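Local coordinates for protein 6-aminohexanoate-cyclic-dimer hydrolase (Arthrobacter sp., PDB 3A2Q) that hydrolyses the cyclic dimer of 6-aminohexanoate, a by-product of nylon-6 manufacture, to the linear dimer, at residues 37-40 and 41-44; 343-346 and 347-350; 370-373 and 374-377. The protein carries 1 engineered substitution. All coordinates share one frame; numbering follows the deposited sequence.

Contact 1. Residues 37-40 and 41-44; sequences AVNP and EINA
Asn39 reaches forward over the end of its own helix: its OD1 takes a weak hydrogen bond from the backbone N of Ala44, 3.0 Å away with an N-H...O angle of 133°, and a second bond from the N of Val45, the next residue. Two amides thus grip one amide oxygen, which also rests 3.5 Å from Ala44 CB. With CG anti to the backbone N (chi1 -169°) the carboxamide swings past the last turn and meets the chain where it leaves. The backbone oxygen of Asn39 does similar work, accepting Asn43 N at 2.8 Å and more weakly Ile42 N. This is the C-terminal end of helix 24-42, where Asn43 leaves helical geometry with positive phi and turns the chain into strand 45-48, an outermost strand of the central sheet of the amidase fold. Just before it in the chain, Val38 O accepts Glu41 N at 3.0 Å. Val38 CG1 lies 4.3 Å from Ile42 CD1, and both side chains also touch Leu483. Ile42 places CG1 between its backbone N and carbonyl carbon (chi1 55°), which keeps CG1 3.8 Å from Asn39 O. Asn43 ND2 is bonded to the carbonyl oxygens of Trp134 and Ala136.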
# COMPACT_ATOMS: atom_id res chain seq x y z
N ALA A 37 -8.30 8.43 21.55
CA ALA A 37 -7.31 9.34 22.11
C ALA A 37 -6.26 9.85 21.12
O ALA A 37 -5.96 11.05 21.08
CB ALA A 37 -6.62 8.67 23.29
N VAL A 38 -5.72 8.94 20.33
CA VAL A 38 -4.66 9.27 19.37
C VAL A 38 -5.10 9.69 17.97
O VAL A 38 -4.52 10.60 17.39
CB VAL A 38 -3.67 8.08 19.24
CG1 VAL A 38 -2.72 8.30 18.08
CG2 VAL A 38 -2.90 7.93 20.54
N ASN A 39 -6.13 9.04 17.43
CA ASN A 39 -6.59 9.37 16.08
C ASN A 39 -6.92 10.83 15.82
O ASN A 39 -6.71 11.33 14.71
CB ASN A 39 -7.80 8.52 15.70
CG ASN A 39 -8.14 8.63 14.24
OD1 ASN A 39 -7.31 8.34 13.37
ND2 ASN A 39 -9.36 9.06 13.94
N PRO A 40 -7.45 11.56 16.82
CA PRO A 40 -7.76 12.97 16.54
C PRO A 40 -6.54 13.75 16.06
O PRO A 40 -6.66 14.67 15.25
CB PRO A 40 -8.28 13.48 17.88
CG PRO A 40 -8.86 12.25 18.52
CD PRO A 40 -7.86 11.18 18.18
N GLU A 41 -5.36 13.37 16.54
CA GLU A 41 -4.14 14.06 16.16
C GLU A 41 -3.62 13.73 14.76
O GLU A 41 -2.95 14.55 14.14
CB GLU A 41 -3.03 13.77 17.18
CG GLU A 41 -3.33 14.27 18.57
CD GLU A 41 -2.10 14.28 19.45
OE1 GLU A 41 -1.16 15.05 19.15
OE2 GLU A 41 -2.07 13.53 20.45
N ILE A 42 -3.92 12.53 14.26
CA ILE A 42 -3.43 12.15 12.94
C ILE A 42 -4.47 12.03 11.83
O ILE A 42 -4.11 11.97 10.65
CB ILE A 42 -2.61 10.85 13.02
CG1 ILE A 42 -3.43 9.73 13.67
CG2 ILE A 42 -1.34 11.09 13.82
CD1 ILE A 42 -2.71 8.40 13.74
N ASN A 43 -5.76 11.98 12.19
CA ASN A 43 -6.83 11.89 11.19
C ASN A 43 -6.58 10.71 10.24
O ASN A 43 -6.67 10.84 9.02
CB ASN A 43 -6.91 13.21 10.42
CG ASN A 43 -8.09 13.27 9.46
OD1 ASN A 43 -9.19 12.82 9.77
ND2 ASN A 43 -7.87 13.86 8.29
N ALA A 44 -6.27 9.55 10.82
CA ALA A 44 -5.99 8.33 10.07
C ALA A 44 -7.28 7.55 9.80
O ALA A 44 -7.59 7.23 8.65
CB ALA A 44 -5.00 7.46 10.83

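Contact 2. Residues 343-346 and 347-350; sequences TSWE and MVKR
Helix 342-352 lies beside the substrate pocket of this amidase, and two side-chain pairings along it, Glu346 with Arg350 and Trp345 with Val348, mark out different faces. Glu346 OE2 forms an i to i+4 salt bridge with Arg350 NH1 at 3.1 Å, coming in at the edge of the guanidinium and in its plane, while the carboxylate itself is turned 85° against that plane. Arg350, bent at chi2 and chi3, folds back so that NH2 also donates to a water, 3.0 Å away, which in turn donates to Thr343 O. A glutamine in place of Glu346 has no charge to offer NH1, and that end of the guanidinium would probably be held less firmly. Arg350 N bonds to Glu346 O at 3.2 Å and 167°. On another face, Val348 CG2 sits 3.8 Å above the plane of the Trp345 ring, offset toward its rim, as a CH-pi contact. Ser344 CB lies 3.9 Å from Met347 CE, and Ser344 OG is bonded to Glu122. Met347 packs on Asn125 and Gln411 of the pocket and, on helix 308-331, on Asp317 and Ile320; Val348 leans on Ile324 of that helix, whose Asp317 also forms a salt bridge with Arg350 NE.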
# COMPACT_ATOMS: atom_id res chain seq x y z
N THR A 343 -7.97 18.41 -9.79
CA THR A 343 -7.03 17.51 -10.45
C THR A 343 -7.78 16.35 -11.11
O THR A 343 -7.44 15.94 -12.21
CB THR A 343 -5.99 16.95 -9.47
OG1 THR A 343 -6.65 16.42 -8.32
CG2 THR A 343 -5.02 18.04 -9.04
N SER A 344 -8.79 15.84 -10.43
CA SER A 344 -9.58 14.73 -10.94
C SER A 344 -10.42 15.13 -12.15
O SER A 344 -10.45 14.44 -13.16
CB SER A 344 -10.49 14.17 -9.85
OG SER A 344 -9.73 13.68 -8.76
N TRP A 345 -11.10 16.27 -12.05
CA TRP A 345 -11.94 16.72 -13.14
C TRP A 345 -11.15 16.92 -14.43
O TRP A 345 -11.65 16.63 -15.52
CB TRP A 345 -12.66 18.02 -12.78
CG TRP A 345 -13.73 18.35 -13.76
CD1 TRP A 345 -13.70 19.32 -14.72
CD2 TRP A 345 -14.97 17.66 -13.93
NE1 TRP A 345 -14.84 19.27 -15.48
CE2 TRP A 345 -15.64 18.26 -15.02
CE3 TRP A 345 -15.58 16.58 -13.27
CZ2 TRP A 345 -16.89 17.81 -15.47
CZ3 TRP A 345 -16.83 16.14 -13.71
CH2 TRP A 345 -17.46 16.76 -14.80
N GLU A 346 -9.92 17.39 -14.31
CA GLU A 346 -9.09 17.62 -15.48
C GLU A 346 -8.88 16.33 -16.28
O GLU A 346 -8.74 16.37 -17.51
CB GLU A 346 -7.75 18.21 -15.07
CG GLU A 346 -6.93 18.75 -16.22
CD GLU A 346 -5.76 19.58 -15.75
OE1 GLU A 346 -5.99 20.54 -14.99
OE2 GLU A 346 -4.61 19.28 -16.14
N MET A 347 -8.87 15.20 -15.59
CA MET A 347 -8.67 13.90 -16.23
C MET A 347 -9.89 13.49 -17.05
O MET A 347 -9.78 12.68 -17.98
CB MET A 347 -8.35 12.83 -15.19
CG MET A 347 -7.06 13.10 -14.43
SD MET A 347 -6.70 11.84 -13.19
CE MET A 347 -7.60 12.45 -11.82
N VAL A 348 -11.05 14.04 -16.71
CA VAL A 348 -12.28 13.73 -17.43
C VAL A 348 -12.14 14.23 -18.86
O VAL A 348 -12.46 13.53 -19.82
CB VAL A 348 -13.50 14.42 -16.78
CG1 VAL A 348 -14.77 14.12 -17.58
CG2 VAL A 348 -13.67 13.95 -15.35
N LYS A 349 -11.63 15.45 -19.00
CA LYS A 349 -11.43 16.06 -20.31
C LYS A 349 -10.37 15.29 -21.07
O LYS A 349 -10.55 14.95 -22.24
CB LYS A 349 -11.00 17.52 -20.15
CG LYS A 349 -10.82 18.27 -21.46
CD LYS A 349 -10.47 19.73 -21.20
CE LYS A 349 -10.32 20.51 -22.49
NZ LYS A 349 -9.25 19.94 -23.35
N ARG A 350 -9.25 15.00 -20.41
CA ARG A 350 -8.18 14.26 -21.06
C ARG A 350 -8.66 12.90 -21.55
O ARG A 350 -8.30 12.46 -22.64
CB ARG A 350 -6.99 14.08 -20.11
CG ARG A 350 -6.24 15.38 -19.82
CD ARG A 350 -4.76 15.12 -19.57
NE ARG A 350 -4.50 14.43 -18.31
CZ ARG A 350 -4.44 15.03 -17.13
NH1 ARG A 350 -4.63 16.34 -17.03
NH2 ARG A 350 -4.19 14.33 -16.04
O HOH W 1 -4.97 15.82 -13.60

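Contact 3. Residues 370-373 and 374-377; sequences AGKV and ERWW
The indole of Trp377 has Val373 O at its edge, in the ring plane, 3.4 Å from CE3, while Trp376 CE3 stands 3.5 Å above one of its faces, offset toward the rim. In return, Trp377 CE2 lies in plane at the edge of the Trp376 ring. The second flat group, the guanidinium of Arg375, has Gly371 O over the centre of one face. All belong to the C-terminal turns of helix 356-378, just ahead of strand 383-387 in the central sheet of the amidase fold.

Val373 and Trp377 run side by side and point the same way, one turn apart, with Val373 CG1 3.8 Å from Trp377 CZ3. Trp377 CG is anti to its carbonyl carbon (chi1 -81°), which carries the indole back along the helix toward Val373. Both side chains touch Gln433 and helix 427-431, at Ser431 and Phe428 respectively, and Trp377 also meets Leu384 of the strand. Trp376 starts with CG anti to the backbone N instead (chi1 -172°), and its ring turns outward from Val373 to stack with Trp381 and touch Leu384 and Pro300.

Arg375 bends at chi3 and lays its side chain back over the preceding turn. Its CG is 3.4 Å from Gly371 O, the same oxygen that accepts Arg375 N, and NH2 comes within 4.1 Å of Lys372 CG.

The hydrogen bonding shifts along these turns. Glu374 N bonds to Ala370 O in the usual i to i+4 manner, almost straight at 176°, whereas Trp376 N reaches back only three residues, to Val373 O at 3.2 Å.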
# COMPACT_ATOMS: atom_id res chain seq x y z
N ALA A 370 7.11 -4.45 -18.71
CA ALA A 370 7.12 -5.52 -17.71
C ALA A 370 8.12 -6.59 -18.13
O ALA A 370 8.90 -7.08 -17.33
CB ALA A 370 5.72 -6.13 -17.59
N GLY A 371 8.08 -6.95 -19.41
CA GLY A 371 8.99 -7.96 -19.91
C GLY A 371 10.45 -7.55 -19.74
O GLY A 371 11.27 -8.36 -19.31
N LYS A 372 10.77 -6.31 -20.09
CA LYS A 372 12.15 -5.84 -19.97
C LYS A 372 12.61 -5.94 -18.53
O LYS A 372 13.74 -6.37 -18.26
CB LYS A 372 12.28 -4.39 -20.46
CG LYS A 372 11.96 -4.19 -21.94
CD LYS A 372 12.46 -2.83 -22.44
CE LYS A 372 11.91 -1.67 -21.62
NZ LYS A 372 12.54 -0.37 -21.98
N VAL A 373 11.74 -5.56 -17.60
CA VAL A 373 12.08 -5.62 -16.18
C VAL A 373 12.31 -7.06 -15.71
O VAL A 373 13.34 -7.37 -15.12
CB VAL A 373 10.98 -5.00 -15.31
CG1 VAL A 373 11.29 -5.26 -13.85
CG2 VAL A 373 10.87 -3.50 -15.57
N GLU A 374 11.33 -7.93 -15.97
CA GLU A 374 11.42 -9.32 -15.53
C GLU A 374 12.60 -10.12 -16.08
O GLU A 374 13.04 -11.07 -15.46
CB GLU A 374 10.12 -10.06 -15.86
CG GLU A 374 8.91 -9.57 -15.11
CD GLU A 374 7.77 -10.57 -15.16
OE1 GLU A 374 7.80 -11.55 -14.38
OE2 GLU A 374 6.85 -10.38 -15.99
N ARG A 375 13.09 -9.73 -17.25
CA ARG A 375 14.22 -10.43 -17.86
C ARG A 375 15.47 -10.43 -16.99
O ARG A 375 16.35 -11.27 -17.16
CB ARG A 375 14.54 -9.84 -19.23
CG ARG A 375 13.75 -10.48 -20.36
CD ARG A 375 14.28 -10.03 -21.72
NE ARG A 375 13.51 -8.94 -22.30
CZ ARG A 375 12.28 -9.08 -22.80
NH1 ARG A 375 11.69 -10.27 -22.79
NH2 ARG A 375 11.65 -8.04 -23.31
N TRP A 376 15.56 -9.48 -16.05
CA TRP A 376 16.71 -9.40 -15.15
C TRP A 376 16.72 -10.60 -14.21
O TRP A 376 17.77 -11.17 -13.90
CB TRP A 376 16.65 -8.10 -14.32
CG TRP A 376 17.88 -7.82 -13.50
CD1 TRP A 376 19.12 -7.47 -13.96
CD2 TRP A 376 17.97 -7.81 -12.07
NE1 TRP A 376 19.97 -7.24 -12.91
CE2 TRP A 376 19.29 -7.44 -11.73
CE3 TRP A 376 17.06 -8.07 -11.03
CZ2 TRP A 376 19.73 -7.33 -10.41
CZ3 TRP A 376 17.49 -7.97 -9.72
CH2 TRP A 376 18.82 -7.60 -9.42
N TRP A 377 15.53 -10.99 -13.75
CA TRP A 377 15.38 -12.14 -12.85
C TRP A 377 15.57 -13.41 -13.66
O TRP A 377 16.12 -14.40 -13.18
CB TRP A 377 14.00 -12.12 -12.19
CG TRP A 377 13.92 -11.19 -11.01
CD1 TRP A 377 14.03 -11.53 -9.69
CD2 TRP A 377 13.76 -9.76 -11.04
NE1 TRP A 377 13.95 -10.41 -8.90
CE2 TRP A 377 13.78 -9.31 -9.70
CE3 TRP A 377 13.59 -8.82 -12.07
CZ2 TRP A 377 13.65 -7.96 -9.36
CZ3 TRP A 377 13.46 -7.47 -11.73
CH2 TRP A 377 13.49 -7.05 -10.39

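How the contacts relate
The three contacts follow one another along the chain within the amidase family region, and none touches another. Contact 2 is the one beside the substrate pocket: the Met347 side chain is about 6 Å from a bound 6-aminohexanoic acid, and that of Ser344 about 11 Å from that of Ser150, assigned to the charge relay by similarity. Contact 1 lies elsewhere, its centre about 32 Å from contact 2's, with the Ala44 side chain about 11 Å from that of Lys72, likewise assigned by similarity. Contact 3 lies away from these sites, across the chain's centre from contact 1, their centres about 42 Å apart. Contacts 2 and 3 occupy consecutive helices, yet their nearest atoms are about 22 Å apart.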